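Local coordinates for OBCA, Oxalate Biosynthetic Component A (Burkholderia glumae, PDB 4NNB), which belongs to a family of TIM-barrel enzymes and binds a magnesium ion, at residues 205-213 / 260-269. Sequence-based numbering, arbitrary orientation.
Sequences PEAITEETI and AIVPMVKKRE
The guanidinium of Arg268 meets two kinds of neighbour across this helix pair: the CD1 methyl of Ile213 lies over one face, displaced toward the rim, while the carboxylate of Glu210 and a water, whose bond to NH2 is long and weak, sit at its edge. NH1 donates to Glu210 OE1 at 2.9 Å in an almost straight bond (N-H...O 174°). It lies in the guanidinium plane and meets OE1 on its syn side, tilted out of the carboxylate plane; NH1 alone bonds to the carboxylate, so the bridge is single-pronged. Ile213 CD1 approaches NH1 to 3.3 Å, and the arginine shaft passes across the isoleucine at about a right angle.

Further toward the N-terminal ends, Met264 crosses Thr209. Its chain bends at the last torsion (chi3 -43°), bringing CE within 3.1 Å of Thr209 OG1 and 3.9 Å of Pro205 CB. That hydroxyl, set beside its own backbone N, donates to Pro205 O at 2.8 Å; the same carbonyl accepts Thr209 N from the other face of its plane. With OG1 so placed, CG2 stands anti to the backbone N and packs on Val265 CG2 at 4.0 Å, and Ile208 CG2 reaches Ile261 CD1 at 3.8 Å.

The principle illustrated is the packing of consecutive outer helices in a TIM barrel: the segments run roughly parallel (36° between axes), and Ile208, Thr212 and Ile261 all rest on Leu225 of strand 222-229, the residue that in sequence separates the magnesium ligands His224 and His226. Beyond the arginine, Glu269 pairs with Arg217 of helix 205-217. Chemically, the interface grades from an apolar seam on the strand side to an ionic outer margin, with the threonine hydroxyls of 205-213 satisfied within their own helix, probably allowing the two threonines to turn their CG2 methyls to Val265.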
ATOM      1  N   PRO A 205       7.224  -6.387 -13.934  1.00 29.38           N
ATOM      2  CA  PRO A 205       8.645  -6.041 -13.818  1.00 28.60           C
ATOM      3  C   PRO A 205       8.967  -4.655 -14.371  1.00 29.51           C
ATOM      4  O   PRO A 205       9.751  -3.918 -13.754  1.00 28.28           O
ATOM      5  CB  PRO A 205       9.329  -7.121 -14.656  1.00 33.31           C
ATOM      6  CG  PRO A 205       8.429  -8.327 -14.497  1.00 32.10           C
ATOM      7  CD  PRO A 205       7.022  -7.759 -14.453  1.00 30.08           C
ATOM      8  N   GLU A 206       8.362  -4.300 -15.504  1.00 30.02           N
ATOM      9  CA  GLU A 206       8.632  -3.008 -16.144  1.00 29.07           C
ATOM     10  C   GLU A 206       8.152  -1.851 -15.282  1.00 24.76           C
ATOM     11  O   GLU A 206       8.883  -0.888 -15.050  1.00 29.06           O
ATOM     12  CB  GLU A 206       7.943  -2.928 -17.509  1.00 33.50           C
ATOM     13  CG  GLU A 206       8.731  -2.146 -18.548  1.00 46.70           C
ATOM     14  CD  GLU A 206       9.812  -2.985 -19.201  1.00 46.95           C
ATOM     15  OE1 GLU A 206       9.719  -4.232 -19.144  1.00 53.41           O
ATOM     16  OE2 GLU A 206      10.755  -2.399 -19.768  1.00 48.21           O
ATOM     17  N   ALA A 207       6.918  -1.957 -14.814  1.00 25.89           N
ATOM     18  CA  ALA A 207       6.315  -0.914 -13.988  1.00 25.97           C
ATOM     19  C   ALA A 207       7.003  -0.821 -12.621  1.00 28.15           C
ATOM     20  O   ALA A 207       7.240   0.278 -12.108  1.00 23.35           O
ATOM     21  CB  ALA A 207       4.809  -1.166 -13.836  1.00 25.40           C
ATOM     22  N   ILE A 208       7.317  -1.975 -12.031  1.00 26.45           N
ATOM     23  CA  ILE A 208       8.011  -1.994 -10.747  1.00 25.52           C
ATOM     24  C   ILE A 208       9.380  -1.331 -10.868  1.00 26.92           C
ATOM     25  O   ILE A 208       9.778  -0.534 -10.010  1.00 26.30           O
ATOM     26  CB  ILE A 208       8.118  -3.440 -10.198  1.00 26.43           C
ATOM     27  CG1 ILE A 208       6.747  -3.898  -9.701  1.00 24.15           C
ATOM     28  CG2 ILE A 208       9.175  -3.548  -9.094  1.00 23.44           C
ATOM     29  CD1 ILE A 208       6.669  -5.403  -9.347  1.00 24.88           C
ATOM     30  N   THR A 209      10.098  -1.650 -11.943  1.00 27.63           N
ATOM     31  CA  THR A 209      11.391  -1.019 -12.196  1.00 26.81           C
ATOM     32  C   THR A 209      11.248   0.498 -12.303  1.00 24.14           C
ATOM     33  O   THR A 209      12.002   1.246 -11.678  1.00 24.15           O
ATOM     34  CB  THR A 209      12.046  -1.561 -13.489  1.00 31.58           C
ATOM     35  OG1 THR A 209      12.327  -2.956 -13.333  1.00 31.83           O
ATOM     36  CG2 THR A 209      13.347  -0.830 -13.784  1.00 29.80           C
ATOM     37  N   GLU A 210      10.280   0.952 -13.086  1.00 28.16           N
ATOM     38  CA  GLU A 210      10.125   2.388 -13.326  1.00 29.29           C
ATOM     39  C   GLU A 210       9.780   3.129 -12.037  1.00 29.08           C
ATOM     40  O   GLU A 210      10.348   4.185 -11.754  1.00 28.13           O
ATOM     41  CB  GLU A 210       9.077   2.652 -14.415  1.00 32.06           C
ATOM     42  CG  GLU A 210       8.810   4.132 -14.684  1.00 33.76           C
ATOM     43  CD  GLU A 210      10.033   4.849 -15.240  1.00 43.09           C
ATOM     44  OE1 GLU A 210      10.892   4.176 -15.849  1.00 40.41           O
ATOM     45  OE2 GLU A 210      10.132   6.088 -15.070  1.00 45.44           O
ATOM     46  N   GLU A 211       8.893   2.551 -11.227  1.00 26.62           N
ATOM     47  CA  GLU A 211       8.507   3.183  -9.959  1.00 24.92           C
ATOM     48  C   GLU A 211       9.650   3.188  -8.954  1.00 25.99           C
ATOM     49  O   GLU A 211       9.848   4.171  -8.229  1.00 25.31           O
ATOM     50  CB  GLU A 211       7.247   2.518  -9.366  1.00 25.55           C
ATOM     51  CG  GLU A 211       6.784   3.138  -8.060  1.00 23.32           C
ATOM     52  CD  GLU A 211       6.324   4.594  -8.226  1.00 26.54           C
ATOM     53  OE1 GLU A 211       5.609   4.893  -9.205  1.00 25.29           O
ATOM     54  OE2 GLU A 211       6.677   5.431  -7.375  1.00 30.19           O
ATOM     55  N   THR A 212      10.416   2.095  -8.919  1.00 25.62           N
ATOM     56  CA  THR A 212      11.597   2.017  -8.060  1.00 22.31           C
ATOM     57  C   THR A 212      12.575   3.154  -8.374  1.00 26.39           C
ATOM     58  O   THR A 212      13.050   3.858  -7.479  1.00 24.30           O
ATOM     59  CB  THR A 212      12.327   0.649  -8.240  1.00 22.41           C
ATOM     60  OG1 THR A 212      11.459  -0.405  -7.795  1.00 24.20           O
ATOM     61  CG2 THR A 212      13.612   0.604  -7.439  1.00 23.14           C
ATOM     62  N   ILE A 213      12.889   3.314  -9.649  1.00 25.00           N
ATOM     63  CA  ILE A 213      13.802   4.371 -10.075  1.00 27.36           C
ATOM     64  C   ILE A 213      13.250   5.771  -9.791  1.00 25.38           C
ATOM     65  O   ILE A 213      13.963   6.620  -9.246  1.00 27.07           O
ATOM     66  CB  ILE A 213      14.158   4.201 -11.550  1.00 27.62           C
ATOM     67  CG1 ILE A 213      15.086   2.996 -11.690  1.00 30.00           C
ATOM     68  CG2 ILE A 213      14.863   5.458 -12.083  1.00 32.25           C
ATOM     69  CD1 ILE A 213      14.956   2.317 -12.991  1.00 35.09           C
ATOM     70  N   ALA A 260      14.224 -10.323 -13.635  1.00 28.12           N
ATOM     71  CA  ALA A 260      14.105  -9.166 -14.517  1.00 32.31           C
ATOM     72  C   ALA A 260      14.336  -7.865 -13.742  1.00 29.60           C
ATOM     73  O   ALA A 260      15.146  -7.023 -14.147  1.00 28.93           O
ATOM     74  CB  ALA A 260      12.742  -9.157 -15.196  1.00 30.34           C
ATOM     75  N   ILE A 261      13.646  -7.714 -12.611  1.00 28.41           N
ATOM     76  CA  ILE A 261      13.700  -6.462 -11.847  1.00 29.90           C
ATOM     77  C   ILE A 261      15.093  -6.093 -11.344  1.00 27.44           C
ATOM     78  O   ILE A 261      15.530  -4.952 -11.517  1.00 27.54           O
ATOM     79  CB  ILE A 261      12.692  -6.460 -10.663  1.00 27.60           C
ATOM     80  CG1 ILE A 261      11.263  -6.509 -11.200  1.00 23.41           C
ATOM     81  CG2 ILE A 261      12.890  -5.239  -9.782  1.00 24.59           C
ATOM     82  CD1 ILE A 261      10.227  -7.058 -10.214  1.00 26.43           C
ATOM     83  N   VAL A 262      15.783  -7.037 -10.712  1.00 24.65           N
ATOM     84  CA  VAL A 262      17.078  -6.725 -10.117  1.00 25.41           C
ATOM     85  C   VAL A 262      18.073  -6.101 -11.116  1.00 27.85           C
ATOM     86  O   VAL A 262      18.590  -5.015 -10.853  1.00 25.47           O
ATOM     87  CB  VAL A 262      17.692  -7.924  -9.342  1.00 28.04           C
ATOM     88  CG1 VAL A 262      19.104  -7.601  -8.905  1.00 28.39           C
ATOM     89  CG2 VAL A 262      16.804  -8.282  -8.129  1.00 27.36           C
ATOM     90  N   PRO A 263      18.322  -6.755 -12.268  1.00 30.62           N
ATOM     91  CA  PRO A 263      19.265  -6.099 -13.189  1.00 28.88           C
ATOM     92  C   PRO A 263      18.674  -4.885 -13.925  1.00 27.67           C
ATOM     93  O   PRO A 263      19.441  -3.993 -14.293  1.00 29.80           O
ATOM     94  CB  PRO A 263      19.603  -7.208 -14.190  1.00 33.99           C
ATOM     95  CG  PRO A 263      18.406  -8.083 -14.192  1.00 33.46           C
ATOM     96  CD  PRO A 263      17.917  -8.084 -12.760  1.00 30.14           C
ATOM     97  N   MET A 264      17.361  -4.832 -14.134  1.00 29.16           N
ATOM     98  CA  MET A 264      16.788  -3.671 -14.819  1.00 34.05           C
ATOM     99  C   MET A 264      16.944  -2.424 -13.955  1.00 31.44           C
ATOM    100  O   MET A 264      17.327  -1.358 -14.446  1.00 27.80           O
ATOM    101  CB  MET A 264      15.332  -3.910 -15.244  1.00 31.54           C
ATOM    102  CG  MET A 264      15.206  -4.914 -16.393  1.00 33.33           C
ATOM    103  SD  MET A 264      13.535  -5.102 -17.045  1.00 46.31           S
ATOM    104  CE  MET A 264      12.606  -5.152 -15.545  1.00 35.30           C
ATOM    105  N   VAL A 265      16.699  -2.569 -12.658  1.00 24.87           N
ATOM    106  CA  VAL A 265      16.920  -1.466 -11.723  1.00 30.44           C
ATOM    107  C   VAL A 265      18.388  -1.072 -11.678  1.00 32.24           C
ATOM    108  O   VAL A 265      18.734   0.109 -11.806  1.00 29.66           O
ATOM    109  CB  VAL A 265      16.432  -1.826 -10.289  1.00 27.30           C
ATOM    110  CG1 VAL A 265      16.923  -0.806  -9.277  1.00 26.23           C
ATOM    111  CG2 VAL A 265      14.927  -1.889 -10.264  1.00 22.87           C
ATOM    112  N   LYS A 266      19.251  -2.067 -11.503  1.00 27.21           N
ATOM    113  CA  LYS A 266      20.678  -1.817 -11.339  1.00 28.25           C
ATOM    114  C   LYS A 266      21.344  -1.214 -12.577  1.00 29.06           C
ATOM    115  O   LYS A 266      22.337  -0.496 -12.465  1.00 28.52           O
ATOM    116  CB  LYS A 266      21.395  -3.104 -10.926  1.00 31.18           C
ATOM    117  CG  LYS A 266      21.068  -3.564  -9.504  1.00 31.76           C
ATOM    118  CD  LYS A 266      21.780  -2.714  -8.478  1.00 32.66           C
ATOM    119  CE  LYS A 266      21.510  -3.229  -7.076  1.00 31.74           C
ATOM    120  NZ  LYS A 266      22.651  -2.871  -6.227  1.00 40.21           N
ATOM    121  N   LYS A 267      20.803  -1.488 -13.754  1.00 30.64           N
ATOM    122  CA  LYS A 267      21.367  -0.880 -14.959  1.00 33.69           C
ATOM    123  C   LYS A 267      21.185   0.641 -14.935  1.00 33.57           C
ATOM    124  O   LYS A 267      22.047   1.387 -15.394  1.00 34.29           O
ATOM    125  CB  LYS A 267      20.742  -1.474 -16.222  1.00 35.04           C
ATOM    126  CG  LYS A 267      21.305  -0.866 -17.509  1.00 44.73           C
ATOM    127  CD  LYS A 267      21.042  -1.743 -18.721  1.00 50.78           C
ATOM    128  CE  LYS A 267      21.709  -1.161 -19.969  1.00 56.42           C
ATOM    129  NZ  LYS A 267      21.759  -2.151 -21.085  1.00 59.51           N
ATOM    130  N   ARG A 268      20.075   1.098 -14.367  1.00 32.19           N
ATOM    131  CA  ARG A 268      19.780   2.523 -14.369  1.00 35.56           C
ATOM    132  C   ARG A 268      20.270   3.210 -13.100  1.00 35.51           C
ATOM    133  O   ARG A 268      20.784   4.331 -13.150  1.00 30.97           O
ATOM    134  CB  ARG A 268      18.282   2.751 -14.603  1.00 34.65           C
ATOM    135  CG  ARG A 268      17.805   2.135 -15.917  1.00 34.71           C
ATOM    136  CD  ARG A 268      16.305   2.294 -16.130  1.00 36.58           C
ATOM    137  NE  ARG A 268      15.862   3.689 -16.024  1.00 37.09           N
ATOM    138  CZ  ARG A 268      14.589   4.078 -15.922  1.00 41.53           C
ATOM    139  NH1 ARG A 268      13.607   3.190 -15.908  1.00 38.43           N
ATOM    140  NH2 ARG A 268      14.293   5.367 -15.830  1.00 42.69           N
ATOM    141  N   GLU A 269      20.124   2.534 -11.966  1.00 31.12           N
ATOM    142  CA  GLU A 269      20.620   3.062 -10.705  1.00 29.83           C
ATOM    143  C   GLU A 269      21.383   1.970  -9.972  1.00 32.56           C
ATOM    144  O   GLU A 269      20.793   1.219  -9.187  1.00 31.39           O
ATOM    145  CB  GLU A 269      19.460   3.549  -9.833  1.00 32.20           C
ATOM    146  CG  GLU A 269      18.782   4.825 -10.321  1.00 33.98           C
ATOM    147  CD  GLU A 269      19.581   6.081 -10.007  1.00 30.92           C
ATOM    148  OE1 GLU A 269      20.546   6.008  -9.211  1.00 33.24           O
ATOM    149  OE2 GLU A 269      19.226   7.150 -10.541  1.00 35.60           O
TER
HETATM  150  O   HOH W   1      11.986   7.668 -15.245  1.00 46.54           O